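Salicylate 5-hydroxylase, large oxygenase component (Ralstonia sp., PDB 7C8Z) serves as the oxygenase component of a multicomponent system that hydroxylates salicylate at its 5-position to give gentisate, using a Rieske [2Fe-2S] cluster and a mononuclear iron. Local coordinates at residues I227-N237 against D389-F400. Numbering follows the deposited sequence.
Sequences IPGNWKLMQEN and DGEVIEWSQEGF. With FE (Fe (III) ion), chain J.
Asp389 OD1 is gripped from two directions: it binds the iron at 2.2 Å and accepts a weak hydrogen bond from Asn237 ND2 at 3.1 Å. The two side chains cross at about a right angle, with the amide and carboxylate planes 70° apart, and this is the one hydrogen bond between them. Further along helix 389-400, Ile393 points toward segment 227-237. Its chi1 of -75° spreads the branches: CG2 lies 3.7 Å from Leu233 CB and also touches Ile227 CG2, while CD1 meets Met234 CE. Leu233, on helix 232-237, is a knob in the hole formed by Ile393, Ser396, Gln397 and Phe400; its CD2 reaches the ring edge of Phe400 at CE2, 3.7 Å away. At the far end Gln397, bent at chi2 (62°), lays CB and CG along Gly229 and turns OE1 to Asn230 N, a 3.0 Å bond whose donor stands well above the carbonyl plane. Asn230 OD1 in turn caps the following helix through Lys232 N, and its ND2 is held by His349 O. With His243 and His248, Asp389 completes the two-histidine, one-carboxylate facial triad of Rieske oxygenases, and Asn237 is its second-shell partner.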
ATOM      1  N   ILE A 227      -1.063  -7.684 -13.045  1.00 46.01           N
ATOM      2  CA  ILE A 227      -1.653  -6.775 -14.023  1.00 36.50           C
ATOM      3  C   ILE A 227      -2.986  -6.295 -13.462  1.00 28.74           C
ATOM      4  O   ILE A 227      -3.897  -7.109 -13.261  1.00 37.76           O
ATOM      5  CB  ILE A 227      -1.838  -7.454 -15.391  1.00 32.96           C
ATOM      6  CG1 ILE A 227      -0.527  -8.095 -15.846  1.00 31.83           C
ATOM      7  CG2 ILE A 227      -2.311  -6.444 -16.426  1.00 29.58           C
ATOM      8  CD1 ILE A 227      -0.614  -8.777 -17.182  1.00 29.29           C
ATOM      9  N   PRO A 228      -3.148  -5.001 -13.206  1.00 27.24           N
ATOM     10  CA  PRO A 228      -4.382  -4.473 -12.594  1.00 35.12           C
ATOM     11  C   PRO A 228      -5.514  -4.278 -13.600  1.00 49.68           C
ATOM     12  O   PRO A 228      -5.971  -3.157 -13.857  1.00 49.47           O
ATOM     13  CB  PRO A 228      -3.907  -3.145 -11.984  1.00 30.12           C
ATOM     14  CG  PRO A 228      -2.411  -3.109 -12.152  1.00 18.86           C
ATOM     15  CD  PRO A 228      -2.094  -3.984 -13.293  1.00 19.22           C
ATOM     16  N   GLY A 229      -5.968  -5.391 -14.193  1.00 46.41           N
ATOM     17  CA  GLY A 229      -7.130  -5.377 -15.056  1.00 37.64           C
ATOM     18  C   GLY A 229      -7.940  -6.646 -14.874  1.00 46.28           C
ATOM     19  O   GLY A 229      -7.461  -7.630 -14.301  1.00 39.09           O
ATOM     20  N   ASN A 230      -9.167  -6.626 -15.399  1.00 31.70           N
ATOM     21  CA  ASN A 230     -10.018  -7.806 -15.300  1.00 30.73           C
ATOM     22  C   ASN A 230      -9.396  -8.965 -16.064  1.00 33.41           C
ATOM     23  O   ASN A 230      -8.888  -8.797 -17.176  1.00 37.28           O
ATOM     24  CB  ASN A 230     -11.417  -7.515 -15.838  1.00 44.77           C
ATOM     25  CG  ASN A 230     -12.393  -8.651 -15.567  1.00 39.96           C
ATOM     26  OD1 ASN A 230     -12.532  -9.568 -16.373  1.00 47.58           O
ATOM     27  ND2 ASN A 230     -13.070  -8.593 -14.428  1.00 52.30           N
ATOM     28  N   TRP A 231      -9.474 -10.156 -15.469  1.00 31.49           N
ATOM     29  CA  TRP A 231      -8.766 -11.312 -16.010  1.00 28.88           C
ATOM     30  C   TRP A 231      -9.195 -11.629 -17.434  1.00 31.86           C
ATOM     31  O   TRP A 231      -8.375 -12.087 -18.240  1.00 39.88           O
ATOM     32  CB  TRP A 231      -8.984 -12.521 -15.104  1.00 50.83           C
ATOM     33  CG  TRP A 231     -10.393 -13.003 -15.114  1.00 51.14           C
ATOM     34  CD1 TRP A 231     -11.412 -12.579 -14.312  1.00 46.19           C
ATOM     35  CD2 TRP A 231     -10.947 -13.997 -15.979  1.00 46.14           C
ATOM     36  NE1 TRP A 231     -12.569 -13.250 -14.623  1.00 47.91           N
ATOM     37  CE2 TRP A 231     -12.310 -14.127 -15.645  1.00 45.40           C
ATOM     38  CE3 TRP A 231     -10.424 -14.787 -17.006  1.00 45.65           C
ATOM     39  CZ2 TRP A 231     -13.156 -15.016 -16.298  1.00 42.69           C
ATOM     40  CZ3 TRP A 231     -11.265 -15.672 -17.653  1.00 59.49           C
ATOM     41  CH2 TRP A 231     -12.616 -15.780 -17.297  1.00 59.91           C
ATOM     42  N   LYS A 232     -10.473 -11.402 -17.758  1.00 37.50           N
ATOM     43  CA  LYS A 232     -10.972 -11.669 -19.105  1.00 35.04           C
ATOM     44  C   LYS A 232     -10.151 -10.938 -20.160  1.00 37.46           C
ATOM     45  O   LYS A 232      -9.920 -11.466 -21.257  1.00 40.31           O
ATOM     46  CB  LYS A 232     -12.445 -11.277 -19.200  1.00 36.34           C
ATOM     47  CG  LYS A 232     -13.360 -12.124 -18.333  1.00 45.78           C
ATOM     48  CD  LYS A 232     -14.818 -11.958 -18.729  1.00 41.45           C
ATOM     49  CE  LYS A 232     -15.346 -10.593 -18.321  1.00 48.44           C
ATOM     50  NZ  LYS A 232     -15.616 -10.492 -16.858  1.00 35.50           N
ATOM     51  N   LEU A 233      -9.675  -9.731 -19.832  1.00 40.40           N
ATOM     52  CA  LEU A 233      -8.896  -8.950 -20.787  1.00 40.07           C
ATOM     53  C   LEU A 233      -7.656  -9.698 -21.259  1.00 33.77           C
ATOM     54  O   LEU A 233      -7.180  -9.462 -22.375  1.00 44.70           O
ATOM     55  CB  LEU A 233      -8.493  -7.615 -20.169  1.00 27.94           C
ATOM     56  CG  LEU A 233      -9.606  -6.579 -20.086  1.00 35.23           C
ATOM     57  CD1 LEU A 233      -9.100  -5.327 -19.390  1.00 39.89           C
ATOM     58  CD2 LEU A 233     -10.127  -6.261 -21.471  1.00 37.42           C
ATOM     59  N   MET A 234      -7.124 -10.608 -20.441  1.00 28.86           N
ATOM     60  CA  MET A 234      -5.981 -11.393 -20.890  1.00 39.89           C
ATOM     61  C   MET A 234      -6.406 -12.417 -21.932  1.00 39.64           C
ATOM     62  O   MET A 234      -5.772 -12.547 -22.987  1.00 44.87           O
ATOM     63  CB  MET A 234      -5.301 -12.076 -19.703  1.00 44.85           C
ATOM     64  CG  MET A 234      -4.054 -12.866 -20.082  1.00 44.27           C
ATOM     65  SD  MET A 234      -3.003 -12.001 -21.266  1.00 44.97           S
ATOM     66  CE  MET A 234      -2.092 -10.880 -20.206  1.00 35.78           C
ATOM     67  N   GLN A 235      -7.498 -13.136 -21.663  1.00 50.48           N
ATOM     68  CA  GLN A 235      -8.029 -14.066 -22.656  1.00 49.06           C
ATOM     69  C   GLN A 235      -8.318 -13.349 -23.966  1.00 36.28           C
ATOM     70  O   GLN A 235      -7.828 -13.749 -25.031  1.00 46.02           O
ATOM     71  CB  GLN A 235      -9.279 -14.755 -22.108  1.00 38.13           C
ATOM     72  CG  GLN A 235      -8.962 -15.841 -21.089  1.00 36.96           C
ATOM     73  CD  GLN A 235      -8.414 -17.102 -21.740  1.00 58.57           C
ATOM     74  OE1 GLN A 235      -8.499 -17.273 -22.958  1.00 53.40           O
ATOM     75  NE2 GLN A 235      -7.842 -17.989 -20.929  1.00 49.97           N
ATOM     76  N   GLU A 236      -9.085 -12.258 -23.894  1.00 42.76           N
ATOM     77  CA  GLU A 236      -9.306 -11.409 -25.058  1.00 38.90           C
ATOM     78  C   GLU A 236      -8.001 -11.120 -25.782  1.00 49.35           C
ATOM     79  O   GLU A 236      -7.912 -11.261 -27.008  1.00 44.48           O
ATOM     80  CB  GLU A 236      -9.955 -10.093 -24.634  1.00 34.72           C
ATOM     81  CG  GLU A 236     -11.368 -10.202 -24.126  1.00 48.77           C
ATOM     82  CD  GLU A 236     -11.960  -8.844 -23.816  1.00 42.92           C
ATOM     83  OE1 GLU A 236     -11.451  -7.835 -24.346  1.00 56.42           O
ATOM     84  OE2 GLU A 236     -12.931  -8.783 -23.038  1.00 58.59           O
ATOM     85  N   ASN A 237      -6.960 -10.756 -25.026  1.00 45.57           N
ATOM     86  CA  ASN A 237      -5.729 -10.302 -25.662  1.00 53.26           C
ATOM     87  C   ASN A 237      -5.100 -11.405 -26.499  1.00 50.20           C
ATOM     88  O   ASN A 237      -4.493 -11.124 -27.539  1.00 48.15           O
ATOM     89  CB  ASN A 237      -4.744  -9.794 -24.605  1.00 47.04           C
ATOM     90  CG  ASN A 237      -3.543  -9.098 -25.216  1.00 38.94           C
ATOM     91  OD1 ASN A 237      -3.604  -7.921 -25.568  1.00 51.90           O
ATOM     92  ND2 ASN A 237      -2.442  -9.823 -25.346  1.00 37.59           N
ATOM     93  N   ASP A 389       1.246  -5.639 -23.569  1.00 47.65           N
ATOM     94  CA  ASP A 389      -0.008  -6.332 -23.296  1.00 48.69           C
ATOM     95  C   ASP A 389      -0.535  -5.982 -21.912  1.00 41.18           C
ATOM     96  O   ASP A 389      -1.695  -5.576 -21.758  1.00 56.51           O
ATOM     97  CB  ASP A 389       0.187  -7.840 -23.439  1.00 40.78           C
ATOM     98  CG  ASP A 389       0.501  -8.249 -24.862  1.00 59.07           C
ATOM     99  OD1 ASP A 389      -0.183  -7.751 -25.786  1.00 52.25           O
ATOM    100  OD2 ASP A 389       1.435  -9.058 -25.061  1.00 75.31           O
ATOM    101  N   GLY A 390       0.300  -6.149 -20.888  1.00 37.56           N
ATOM    102  CA  GLY A 390      -0.098  -5.746 -19.551  1.00 37.13           C
ATOM    103  C   GLY A 390      -0.460  -4.276 -19.475  1.00 46.26           C
ATOM    104  O   GLY A 390      -1.429  -3.897 -18.803  1.00 59.57           O
ATOM    105  N   GLU A 391       0.300  -3.424 -20.174  1.00 33.99           N
ATOM    106  CA  GLU A 391      -0.006  -1.996 -20.132  1.00 40.40           C
ATOM    107  C   GLU A 391      -1.411  -1.718 -20.663  1.00 47.15           C
ATOM    108  O   GLU A 391      -2.222  -1.059 -19.996  1.00 43.11           O
ATOM    109  CB  GLU A 391       1.039  -1.206 -20.919  1.00 39.67           C
ATOM    110  CG  GLU A 391       2.486  -1.379 -20.438  1.00 55.10           C
ATOM    111  CD  GLU A 391       2.812  -0.637 -19.148  1.00 68.17           C
ATOM    112  OE1 GLU A 391       1.950  -0.555 -18.245  1.00 73.30           O
ATOM    113  OE2 GLU A 391       3.947  -0.128 -19.044  1.00 79.62           O
ATOM    114  N   VAL A 392      -1.731  -2.245 -21.851  1.00 38.13           N
ATOM    115  CA  VAL A 392      -3.028  -1.941 -22.453  1.00 44.99           C
ATOM    116  C   VAL A 392      -4.152  -2.599 -21.669  1.00 50.30           C
ATOM    117  O   VAL A 392      -5.267  -2.068 -21.619  1.00 49.33           O
ATOM    118  CB  VAL A 392      -3.081  -2.329 -23.948  1.00 40.05           C
ATOM    119  CG1 VAL A 392      -1.964  -1.643 -24.712  1.00 33.10           C
ATOM    120  CG2 VAL A 392      -3.042  -3.847 -24.146  1.00 41.90           C
ATOM    121  N   ILE A 393      -3.891  -3.742 -21.029  1.00 45.33           N
ATOM    122  CA  ILE A 393      -4.930  -4.373 -20.220  1.00 31.76           C
ATOM    123  C   ILE A 393      -5.258  -3.504 -19.009  1.00 43.35           C
ATOM    124  O   ILE A 393      -6.434  -3.262 -18.692  1.00 44.23           O
ATOM    125  CB  ILE A 393      -4.500  -5.797 -19.825  1.00 28.23           C
ATOM    126  CG1 ILE A 393      -4.630  -6.720 -21.035  1.00 30.26           C
ATOM    127  CG2 ILE A 393      -5.328  -6.326 -18.657  1.00 25.76           C
ATOM    128  CD1 ILE A 393      -4.252  -8.140 -20.755  1.00 39.72           C
ATOM    129  N   GLU A 394      -4.227  -2.989 -18.336  1.00 54.52           N
ATOM    130  CA  GLU A 394      -4.468  -2.080 -17.219  1.00 40.05           C
ATOM    131  C   GLU A 394      -5.232  -0.839 -17.674  1.00 36.46           C
ATOM    132  O   GLU A 394      -6.213  -0.431 -17.038  1.00 34.80           O
ATOM    133  CB  GLU A 394      -3.142  -1.684 -16.568  1.00 34.24           C
ATOM    134  CG  GLU A 394      -3.303  -0.798 -15.347  1.00 48.45           C
ATOM    135  CD  GLU A 394      -2.003  -0.593 -14.590  1.00 49.50           C
ATOM    136  OE1 GLU A 394      -0.939  -0.984 -15.115  1.00 50.75           O
ATOM    137  OE2 GLU A 394      -2.050  -0.043 -13.468  1.00 45.98           O
ATOM    138  N   TRP A 395      -4.809  -0.240 -18.794  1.00 33.55           N
ATOM    139  CA  TRP A 395      -5.442   1.000 -19.242  1.00 37.37           C
ATOM    140  C   TRP A 395      -6.889   0.760 -19.667  1.00 50.49           C
ATOM    141  O   TRP A 395      -7.763   1.608 -19.436  1.00 56.48           O
ATOM    142  CB  TRP A 395      -4.628   1.629 -20.376  1.00 35.02           C
ATOM    143  CG  TRP A 395      -3.174   1.830 -20.027  1.00 39.13           C
ATOM    144  CD1 TRP A 395      -2.626   1.837 -18.778  1.00 32.05           C
ATOM    145  CD2 TRP A 395      -2.086   2.039 -20.939  1.00 37.77           C
ATOM    146  NE1 TRP A 395      -1.271   2.037 -18.854  1.00 29.79           N
ATOM    147  CE2 TRP A 395      -0.912   2.160 -20.170  1.00 38.88           C
ATOM    148  CE3 TRP A 395      -1.989   2.132 -22.329  1.00 46.03           C
ATOM    149  CZ2 TRP A 395       0.340   2.381 -20.744  1.00 36.76           C
ATOM    150  CZ3 TRP A 395      -0.744   2.347 -22.896  1.00 44.74           C
ATOM    151  CH2 TRP A 395       0.401   2.470 -22.106  1.00 34.12           C
ATOM    152  N   SER A 396      -7.165  -0.397 -20.271  1.00 38.50           N
ATOM    153  CA  SER A 396      -8.538  -0.747 -20.605  1.00 36.87           C
ATOM    154  C   SER A 396      -9.386  -0.888 -19.349  1.00 50.07           C
ATOM    155  O   SER A 396     -10.541  -0.446 -19.319  1.00 49.98           O
ATOM    156  CB  SER A 396      -8.553  -2.041 -21.411  1.00 35.62           C
ATOM    157  OG  SER A 396      -7.758  -1.904 -22.574  1.00 53.93           O
ATOM    158  N   GLN A 397      -8.831  -1.503 -18.300  1.00 51.37           N
ATOM    159  CA  GLN A 397      -9.577  -1.603 -17.048  1.00 40.65           C
ATOM    160  C   GLN A 397      -9.889  -0.222 -16.484  1.00 44.46           C
ATOM    161  O   GLN A 397     -10.996   0.017 -15.977  1.00 49.85           O
ATOM    162  CB  GLN A 397      -8.799  -2.430 -16.030  1.00 31.38           C
ATOM    163  CG  GLN A 397      -9.539  -2.617 -14.712  1.00 28.25           C
ATOM    164  CD  GLN A 397     -10.844  -3.370 -14.869  1.00 28.85           C
ATOM    165  OE1 GLN A 397     -10.964  -4.269 -15.705  1.00 31.81           O
ATOM    166  NE2 GLN A 397     -11.832  -3.009 -14.060  1.00 29.63           N
ATOM    167  N   GLU A 398      -8.922   0.697 -16.558  1.00 38.70           N
ATOM    168  CA  GLU A 398      -9.171   2.065 -16.106  1.00 35.13           C
ATOM    169  C   GLU A 398     -10.317   2.694 -16.887  1.00 34.06           C
ATOM    170  O   GLU A 398     -11.240   3.282 -16.304  1.00 43.47           O
ATOM    171  CB  GLU A 398      -7.908   2.913 -16.254  1.00 32.06           C
ATOM    172  CG  GLU A 398      -6.685   2.349 -15.562  1.00 33.57           C
ATOM    173  CD  GLU A 398      -5.474   3.247 -15.704  1.00 47.61           C
ATOM    174  OE1 GLU A 398      -4.602   3.209 -14.814  1.00 51.48           O
ATOM    175  OE2 GLU A 398      -5.397   3.993 -16.703  1.00 53.41           O
ATOM    176  N   GLY A 399     -10.283   2.552 -18.213  1.00 46.00           N
ATOM    177  CA  GLY A 399     -11.364   3.074 -19.037  1.00 42.56           C
ATOM    178  C   GLY A 399     -12.718   2.509 -18.653  1.00 44.14           C
ATOM    179  O   GLY A 399     -13.699   3.248 -18.528  1.00 38.18           O
ATOM    180  N   PHE A 400     -12.788   1.189 -18.457  1.00 37.43           N
ATOM    181  CA  PHE A 400     -14.051   0.560 -18.075  1.00 45.22           C
ATOM    182  C   PHE A 400     -14.569   1.131 -16.761  1.00 45.32           C
ATOM    183  O   PHE A 400     -15.736   1.527 -16.660  1.00 41.26           O
ATOM    184  CB  PHE A 400     -13.888  -0.957 -17.964  1.00 36.27           C
ATOM    185  CG  PHE A 400     -13.403  -1.610 -19.224  1.00 39.45           C
ATOM    186  CD1 PHE A 400     -13.748  -1.098 -20.463  1.00 44.26           C
ATOM    187  CD2 PHE A 400     -12.592  -2.732 -19.168  1.00 41.77           C
ATOM    188  CE1 PHE A 400     -13.295  -1.693 -21.620  1.00 45.03           C
ATOM    189  CE2 PHE A 400     -12.135  -3.333 -20.323  1.00 37.06           C
ATOM    190  CZ  PHE A 400     -12.488  -2.812 -21.552  1.00 43.78           C
TER
HETATM  191 FE    FE J 502      -0.071  -8.822 -27.709  1.00 59.32          FE
HETATM  192  O   HOH W   1       1.310 -10.218 -28.814  1.00 33.03           O